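Local coordinates for neurotoxin (Clostridium botulinum, PDB 1ZB7), which acts as a zinc endopeptidase that enters the host cytosol and cleaves the synaptobrevins VAMP1, VAMP2 and VAMP3, cutting VAMP2 at an Ala-Ala bond, at residues D17-M22 with Y33-R38; V136-K140 with I151-T156. One frame throughout, in Å; residues are numbered along the deposited sequence.

Contact 1 of 2, residues D17-M22 with Y33-R38; sequences DDIIMM and YYKAFR
Between D18 and M22 on one side and Y34 and R38 on the other, five backbone hydrogen bonds build an antiparallel beta hairpin, its short strand axes 4.6 Å apart and 140° from parallel. I20 with A36 and M22 with Y34 are the hydrogen-bonded pairs; I19 with F37 and M21 with K35 are the non-hydrogen-bonded ones, where CA-H...O contacts such as M21 CA to Y34 O add to the ladder. The hairpin belongs to the mixed sheet of the M27 protease fold. Side chains alternate between its faces. One face carries I19, M21, K35 and F37: I19 CG1 meets the F37 ring obliquely, 3.9 Å from CD1, while I19 CG2 lies 3.6 Å from K35 CE. The K35 amine is bound to the carbonyls of Y10 and D12. Bends at chi2 (-51°) and chi3 turn the end of M21 back over the partner strand, bringing CE to 3.5 Å from Y33 O and SD beside K35 CA. The other face has A36 CB against M22, whose CE is 3.5 Å away and whose CG is almost as near. M22 holds CG between its N and carbonyl carbon (chi1 66°), which sets the side chain over the neighbouring strand. At the hairpin's open end the R38 guanidinium has D18 CB over one face, and D18 forms a salt bridge with K6. R38 forms a salt bridge with D17, end-on, through two N-H groups converging on OD1 from the same side of the carboxylate plane: NH1 to OD1 is 3.0 Å and NH2 to OD1 3.2 Å.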
ATOM      1  N   ASP A  17      35.478  26.852  13.572  1.00 41.23           N
ATOM      2  CA  ASP A  17      35.551  26.563  12.164  1.00 41.21           C
ATOM      3  C   ASP A  17      34.720  25.288  11.913  1.00 41.74           C
ATOM      4  O   ASP A  17      33.559  25.346  11.437  1.00 42.17           O
ATOM      5  CB  ASP A  17      37.018  26.366  11.747  1.00 41.73           C
ATOM      6  CG  ASP A  17      37.164  25.913  10.252  1.00 46.07           C
ATOM      7  OD1 ASP A  17      36.189  25.843   9.474  1.00 52.83           O
ATOM      8  OD2 ASP A  17      38.258  25.541   9.869  1.00 53.71           O
ATOM      9  N   ASP A  18      35.292  24.120  12.235  1.00 41.00           N
ATOM     10  CA  ASP A  18      34.583  22.878  11.956  1.00 41.09           C
ATOM     11  C   ASP A  18      34.107  22.198  13.244  1.00 40.06           C
ATOM     12  O   ASP A  18      33.405  21.213  13.202  1.00 39.92           O
ATOM     13  CB  ASP A  18      35.406  21.971  11.031  1.00 41.48           C
ATOM     14  CG  ASP A  18      36.756  21.582  11.636  1.00 41.98           C
ATOM     15  OD1 ASP A  18      37.107  21.944  12.794  1.00 46.79           O
ATOM     16  OD2 ASP A  18      37.469  20.845  10.970  1.00 44.33           O
ATOM     17  N   ILE A  19      34.442  22.795  14.373  1.00 40.06           N
ATOM     18  CA  ILE A  19      33.881  22.405  15.664  1.00 40.53           C
ATOM     19  C   ILE A  19      33.364  23.680  16.320  1.00 40.34           C
ATOM     20  O   ILE A  19      34.150  24.588  16.635  1.00 41.38           O
ATOM     21  CB  ILE A  19      34.886  21.647  16.581  1.00 39.10           C
ATOM     22  CG1 ILE A  19      35.417  20.419  15.855  1.00 40.65           C
ATOM     23  CG2 ILE A  19      34.172  21.229  17.848  1.00 39.30           C
ATOM     24  CD1 ILE A  19      36.538  19.643  16.526  1.00 39.37           C
ATOM     25  N   ILE A  20      32.047  23.776  16.425  1.00 39.48           N
ATOM     26  CA  ILE A  20      31.389  24.995  16.816  1.00 38.69           C
ATOM     27  C   ILE A  20      30.211  24.745  17.762  1.00 38.95           C
ATOM     28  O   ILE A  20      29.743  23.573  17.958  1.00 38.86           O
ATOM     29  CB  ILE A  20      30.837  25.809  15.506  1.00 39.16           C
ATOM     30  CG1 ILE A  20      29.673  25.031  14.855  1.00 39.44           C
ATOM     31  CG2 ILE A  20      31.893  26.069  14.454  1.00 39.46           C
ATOM     32  CD1 ILE A  20      28.834  25.906  13.770  1.00 41.83           C
ATOM     33  N   MET A  21      29.745  25.858  18.342  1.00 39.73           N
ATOM     34  CA  MET A  21      28.466  26.017  19.022  1.00 40.94           C
ATOM     35  C   MET A  21      27.464  26.617  18.068  1.00 41.71           C
ATOM     36  O   MET A  21      27.718  27.618  17.434  1.00 41.87           O
ATOM     37  CB  MET A  21      28.614  26.881  20.268  1.00 41.80           C
ATOM     38  CG  MET A  21      29.547  26.272  21.351  1.00 42.62           C
ATOM     39  SD  MET A  21      29.185  24.548  21.836  1.00 45.86           S
ATOM     40  CE  MET A  21      27.768  24.745  22.916  1.00 43.22           C
ATOM     41  N   MET A  22      26.328  25.968  17.932  1.00 42.75           N
ATOM     42  CA  MET A  22      25.350  26.372  16.976  1.00 44.22           C
ATOM     43  C   MET A  22      23.935  26.266  17.521  1.00 43.66           C
ATOM     44  O   MET A  22      23.640  25.452  18.346  1.00 42.64           O
ATOM     45  CB  MET A  22      25.469  25.574  15.641  1.00 44.96           C
ATOM     46  CG  MET A  22      25.159  24.129  15.754  1.00 45.67           C
ATOM     47  SD  MET A  22      24.385  23.349  14.364  1.00 50.07           S
ATOM     48  CE  MET A  22      25.707  23.395  13.110  1.00 46.36           C
ATOM     49  N   TYR A  33      22.311  26.469  22.471  1.00 49.94           N
ATOM     50  CA  TYR A  33      23.427  26.142  21.590  1.00 48.05           C
ATOM     51  C   TYR A  33      24.062  24.791  21.871  1.00 47.10           C
ATOM     52  O   TYR A  33      24.286  24.425  23.004  1.00 47.75           O
ATOM     53  CB  TYR A  33      24.531  27.211  21.699  1.00 47.94           C
ATOM     54  CG  TYR A  33      24.213  28.505  21.001  1.00 47.30           C
ATOM     55  CD1 TYR A  33      24.740  28.775  19.739  1.00 46.05           C
ATOM     56  CD2 TYR A  33      23.366  29.433  21.583  1.00 46.58           C
ATOM     57  CE1 TYR A  33      24.497  29.917  19.108  1.00 47.62           C
ATOM     58  CE2 TYR A  33      23.087  30.613  20.939  1.00 46.05           C
ATOM     59  CZ  TYR A  33      23.643  30.847  19.691  1.00 47.63           C
ATOM     60  OH  TYR A  33      23.380  32.003  19.007  1.00 45.62           O
ATOM     61  N   TYR A  34      24.460  24.120  20.799  1.00 45.60           N
ATOM     62  CA  TYR A  34      24.977  22.777  20.802  1.00 44.40           C
ATOM     63  C   TYR A  34      26.307  22.667  20.094  1.00 42.92           C
ATOM     64  O   TYR A  34      26.565  23.385  19.127  1.00 41.58           O
ATOM     65  CB  TYR A  34      24.013  21.851  20.034  1.00 44.49           C
ATOM     66  CG  TYR A  34      22.582  21.875  20.492  1.00 46.95           C
ATOM     67  CD1 TYR A  34      22.182  21.186  21.651  1.00 51.52           C
ATOM     68  CD2 TYR A  34      21.616  22.541  19.758  1.00 51.30           C
ATOM     69  CE1 TYR A  34      20.889  21.211  22.058  1.00 52.49           C
ATOM     70  CE2 TYR A  34      20.303  22.571  20.160  1.00 51.41           C
ATOM     71  CZ  TYR A  34      19.944  21.899  21.306  1.00 54.73           C
ATOM     72  OH  TYR A  34      18.613  21.913  21.682  1.00 56.90           O
ATOM     73  N   LYS A  35      27.092  21.679  20.496  1.00 41.62           N
ATOM     74  CA  LYS A  35      28.426  21.419  19.963  1.00 41.27           C
ATOM     75  C   LYS A  35      28.245  20.605  18.694  1.00 40.76           C
ATOM     76  O   LYS A  35      27.565  19.625  18.703  1.00 42.83           O
ATOM     77  CB  LYS A  35      29.343  20.793  21.010  1.00 41.19           C
ATOM     78  CG  LYS A  35      30.723  20.411  20.469  1.00 43.39           C
ATOM     79  CD  LYS A  35      31.728  20.045  21.547  1.00 43.43           C
ATOM     80  CE  LYS A  35      33.103  19.977  21.004  1.00 42.60           C
ATOM     81  NZ  LYS A  35      34.087  19.572  21.973  1.00 41.94           N
ATOM     82  N   ALA A  36      28.728  21.129  17.554  1.00 41.55           N
ATOM     83  CA  ALA A  36      28.545  20.516  16.239  1.00 39.85           C
ATOM     84  C   ALA A  36      29.873  20.338  15.468  1.00 37.66           C
ATOM     85  O   ALA A  36      30.828  21.015  15.731  1.00 37.10           O
ATOM     86  CB  ALA A  36      27.402  21.347  15.373  1.00 39.92           C
ATOM     87  N   PHE A  37      29.907  19.342  14.591  1.00 38.62           N
ATOM     88  CA  PHE A  37      31.135  18.831  13.910  1.00 38.37           C
ATOM     89  C   PHE A  37      30.869  18.781  12.391  1.00 38.95           C
ATOM     90  O   PHE A  37      29.900  18.151  11.909  1.00 39.08           O
ATOM     91  CB  PHE A  37      31.546  17.466  14.400  1.00 37.70           C
ATOM     92  CG  PHE A  37      31.712  17.384  15.874  1.00 36.47           C
ATOM     93  CD1 PHE A  37      32.985  17.442  16.454  1.00 39.92           C
ATOM     94  CD2 PHE A  37      30.614  17.343  16.693  1.00 39.33           C
ATOM     95  CE1 PHE A  37      33.164  17.398  17.823  1.00 35.85           C
ATOM     96  CE2 PHE A  37      30.767  17.292  18.101  1.00 40.56           C
ATOM     97  CZ  PHE A  37      32.081  17.325  18.650  1.00 40.62           C
ATOM     98  N   ARG A  38      31.701  19.505  11.658  1.00 38.92           N
ATOM     99  CA  ARG A  38      31.572  19.537  10.233  1.00 39.55           C
ATOM    100  C   ARG A  38      32.462  18.457   9.660  1.00 39.96           C
ATOM    101  O   ARG A  38      33.695  18.651   9.454  1.00 40.94           O
ATOM    102  CB  ARG A  38      31.903  20.910   9.647  1.00 38.75           C
ATOM    103  CG  ARG A  38      31.450  21.108   8.165  1.00 41.82           C
ATOM    104  CD  ARG A  38      31.888  22.420   7.450  1.00 37.49           C
ATOM    105  NE  ARG A  38      33.333  22.462   7.289  1.00 45.20           N
ATOM    106  CZ  ARG A  38      34.164  23.369   7.821  1.00 46.99           C
ATOM    107  NH1 ARG A  38      33.704  24.359   8.563  1.00 51.19           N
ATOM    108  NH2 ARG A  38      35.489  23.258   7.653  1.00 45.44           N
TER

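Contact 2 of 2, residues V136-K140 with I151-T156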
ATOM      1  N   VAL A 136      17.753  29.293   5.099  1.00 41.13           N
ATOM      2  CA  VAL A 136      19.105  29.410   4.641  1.00 40.91           C
ATOM      3  C   VAL A 136      20.190  29.315   5.774  1.00 41.57           C
ATOM      4  O   VAL A 136      21.175  28.574   5.619  1.00 42.55           O
ATOM      5  CB  VAL A 136      19.329  30.707   3.776  1.00 40.44           C
ATOM      6  CG1 VAL A 136      20.817  30.909   3.519  1.00 37.35           C
ATOM      7  CG2 VAL A 136      18.605  30.624   2.405  1.00 39.28           C
ATOM      8  N   SER A 137      19.987  30.111   6.823  1.00 41.82           N
ATOM      9  CA  SER A 137      20.948  30.455   7.886  1.00 42.79           C
ATOM     10  C   SER A 137      20.471  30.096   9.326  1.00 43.33           C
ATOM     11  O   SER A 137      19.293  30.241   9.677  1.00 42.71           O
ATOM     12  CB  SER A 137      21.300  31.945   7.906  1.00 42.72           C
ATOM     13  OG  SER A 137      22.027  32.368   6.704  1.00 47.08           O
ATOM     14  N   ILE A 138      21.430  29.616  10.113  1.00 43.73           N
ATOM     15  CA  ILE A 138      21.350  29.429  11.571  1.00 44.87           C
ATOM     16  C   ILE A 138      22.358  30.326  12.266  1.00 45.35           C
ATOM     17  O   ILE A 138      23.188  30.974  11.637  1.00 44.31           O
ATOM     18  CB  ILE A 138      21.619  27.932  11.963  1.00 45.20           C
ATOM     19  CG1 ILE A 138      23.020  27.425  11.552  1.00 45.28           C
ATOM     20  CG2 ILE A 138      20.586  27.073  11.272  1.00 45.95           C
ATOM     21  CD1 ILE A 138      23.388  26.054  12.223  1.00 48.98           C
ATOM     22  N   ASN A 139      22.264  30.379  13.583  1.00 47.07           N
ATOM     23  CA  ASN A 139      23.208  31.125  14.416  1.00 47.44           C
ATOM     24  C   ASN A 139      24.377  30.219  14.809  1.00 46.36           C
ATOM     25  O   ASN A 139      24.201  29.085  15.265  1.00 45.61           O
ATOM     26  CB  ASN A 139      22.597  31.539  15.718  1.00 48.90           C
ATOM     27  CG  ASN A 139      21.492  32.587  15.589  1.00 53.63           C
ATOM     28  OD1 ASN A 139      21.599  33.553  14.873  1.00 53.38           O
ATOM     29  ND2 ASN A 139      20.427  32.396  16.395  1.00 60.49           N
ATOM     30  N   LYS A 140      25.554  30.774  14.672  1.00 46.11           N
ATOM     31  CA  LYS A 140      26.802  30.223  15.145  1.00 46.84           C
ATOM     32  C   LYS A 140      27.401  31.193  16.179  1.00 48.19           C
ATOM     33  O   LYS A 140      27.380  32.427  16.030  1.00 47.54           O
ATOM     34  CB  LYS A 140      27.731  30.083  13.924  1.00 47.41           C
ATOM     35  CG  LYS A 140      29.265  30.142  14.178  1.00 47.69           C
ATOM     36  CD  LYS A 140      30.031  30.033  12.795  1.00 47.04           C
ATOM     37  CE  LYS A 140      31.477  29.606  13.012  1.00 48.40           C
ATOM     38  NZ  LYS A 140      32.348  30.050  11.839  1.00 50.67           N
ATOM     39  N   ILE A 151      27.618  36.403  17.775  1.00 56.78           N
ATOM     40  CA  ILE A 151      26.634  35.584  17.083  1.00 54.92           C
ATOM     41  C   ILE A 151      26.668  35.952  15.583  1.00 52.98           C
ATOM     42  O   ILE A 151      26.397  37.053  15.205  1.00 53.39           O
ATOM     43  CB  ILE A 151      25.196  35.787  17.644  1.00 54.74           C
ATOM     44  CG1 ILE A 151      25.147  35.710  19.170  1.00 57.36           C
ATOM     45  CG2 ILE A 151      24.228  34.812  17.072  1.00 54.10           C
ATOM     46  CD1 ILE A 151      25.552  34.433  19.760  1.00 59.35           C
ATOM     47  N   LYS A 152      26.984  34.991  14.740  1.00 51.70           N
ATOM     48  CA  LYS A 152      27.193  35.171  13.288  1.00 49.91           C
ATOM     49  C   LYS A 152      26.266  34.188  12.537  1.00 47.25           C
ATOM     50  O   LYS A 152      25.930  33.112  13.037  1.00 47.75           O
ATOM     51  CB  LYS A 152      28.693  34.948  12.989  1.00 49.81           C
ATOM     52  CG  LYS A 152      29.565  36.215  13.346  1.00 53.06           C
ATOM     53  CD  LYS A 152      30.269  36.842  12.085  1.00 56.90           C
ATOM     54  CE  LYS A 152      30.460  38.353  12.126  1.00 61.14           C
ATOM     55  NZ  LYS A 152      31.830  38.772  12.645  1.00 65.81           N
ATOM     56  N   GLY A 153      25.794  34.578  11.390  1.00 44.21           N
ATOM     57  CA  GLY A 153      24.989  33.728  10.538  1.00 44.77           C
ATOM     58  C   GLY A 153      25.823  32.599   9.926  1.00 44.95           C
ATOM     59  O   GLY A 153      27.011  32.735   9.823  1.00 45.44           O
ATOM     60  N   LEU A 154      25.216  31.444   9.633  1.00 44.82           N
ATOM     61  CA  LEU A 154      25.943  30.320   9.102  1.00 43.64           C
ATOM     62  C   LEU A 154      25.051  29.557   8.217  1.00 42.79           C
ATOM     63  O   LEU A 154      24.012  29.081   8.658  1.00 43.03           O
ATOM     64  CB  LEU A 154      26.491  29.345  10.211  1.00 43.48           C
ATOM     65  CG  LEU A 154      27.182  28.050   9.682  1.00 41.98           C
ATOM     66  CD1 LEU A 154      28.505  28.361   8.976  1.00 41.27           C
ATOM     67  CD2 LEU A 154      27.448  27.030  10.758  1.00 41.74           C
ATOM     68  N   MET A 155      25.523  29.352   6.991  1.00 41.79           N
ATOM     69  CA  MET A 155      24.785  28.635   5.994  1.00 42.21           C
ATOM     70  C   MET A 155      25.233  27.157   5.970  1.00 42.31           C
ATOM     71  O   MET A 155      26.427  26.867   5.996  1.00 42.45           O
ATOM     72  CB  MET A 155      25.000  29.309   4.673  1.00 42.22           C
ATOM     73  CG  MET A 155      24.430  30.771   4.591  1.00 46.02           C
ATOM     74  SD  MET A 155      24.967  31.695   3.098  1.00 56.95           S
ATOM     75  CE  MET A 155      24.956  30.246   1.910  1.00 59.29           C
ATOM     76  N   THR A 156      24.270  26.228   5.947  1.00 40.99           N
ATOM     77  CA  THR A 156      24.541  24.842   5.946  1.00 40.58           C
ATOM     78  C   THR A 156      23.602  24.167   4.949  1.00 40.01           C
ATOM     79  O   THR A 156      22.544  24.702   4.671  1.00 38.55           O
ATOM     80  CB  THR A 156      24.255  24.209   7.411  1.00 40.63           C
ATOM     81  OG1 THR A 156      22.859  24.230   7.725  1.00 42.43           O
ATOM     82  CG2 THR A 156      24.922  24.971   8.503  1.00 40.20           C
TER
HETATM   83  O   HOH W   1      22.173  27.175   7.888  1.00 38.99           O
HETATM   84  O   HOH W   2      22.023  27.360   3.524  1.00 43.59           O
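The flat amide of N139 carries I151 CG2 over one face, the methyl displaced toward the CB-CG-OD1 side and 3.7 Å from OD1. At the amide's nitrogen end, ND2 is hydrogen-bonded to the carboxylate of E23 on the adjoining strand, a bond that would help fix the rotation of the group. Leading away from this pair, the backbones of 137-140 and 151-155 run antiparallel. K140 and K152 exchange two nearly straight bonds, K152 N to K140 O at 172°. I138 N to L154 O is equally straight, whereas the return bond from L154 N is weak, bent to 128°. On the side shared by I138, K140 and L154, L154 CB lies 4.0 Å from K140 CB, and the I138 and L154 side chains lie side by side, with I138 CG1 4.2 Å from L154 CB. On the reverse side M155 CG touches both S137 OG, at 3.6 Å, and V136 CG1, at 3.8 Å; S137 OG is bonded to A131 O. Toward T156, V136 O accepts from two waters, one of which also donates to L154 O and accepts from T156 OG1, while the other donates to T156 O at 2.9 Å. The antiparallel register and the 137° between the short strand axes make this a twisted beta hairpin, at the margin of the protease's mixed sheet, where 150-155 is the outermost strand within the chain.

The hairpin of contact 1 is complete before that of contact 2 begins, with helices 82-99 and 103-114 intervening in the chain, yet their centres lie about 11 Å apart. Both belong to one mixed sheet, in the order 150-155, 137-142, 19-23, 34-38; backbone hydrogen bonds of M21 with K141 and N139 with E23 join the two ladders into one four-strand antiparallel stretch. Side chains confirm the seam: M22 SD lies 3.6 Å from I138 CD1, and I20 CD1 reaches past the intervening strand to L154 CD2. On the reverse face Y33 OH packs against N139 CB and I151 CD1. Two hairpins distant in sequence thus supply one half of the eight-strand sheet, from the outermost strand 150-155 inward to 34-38.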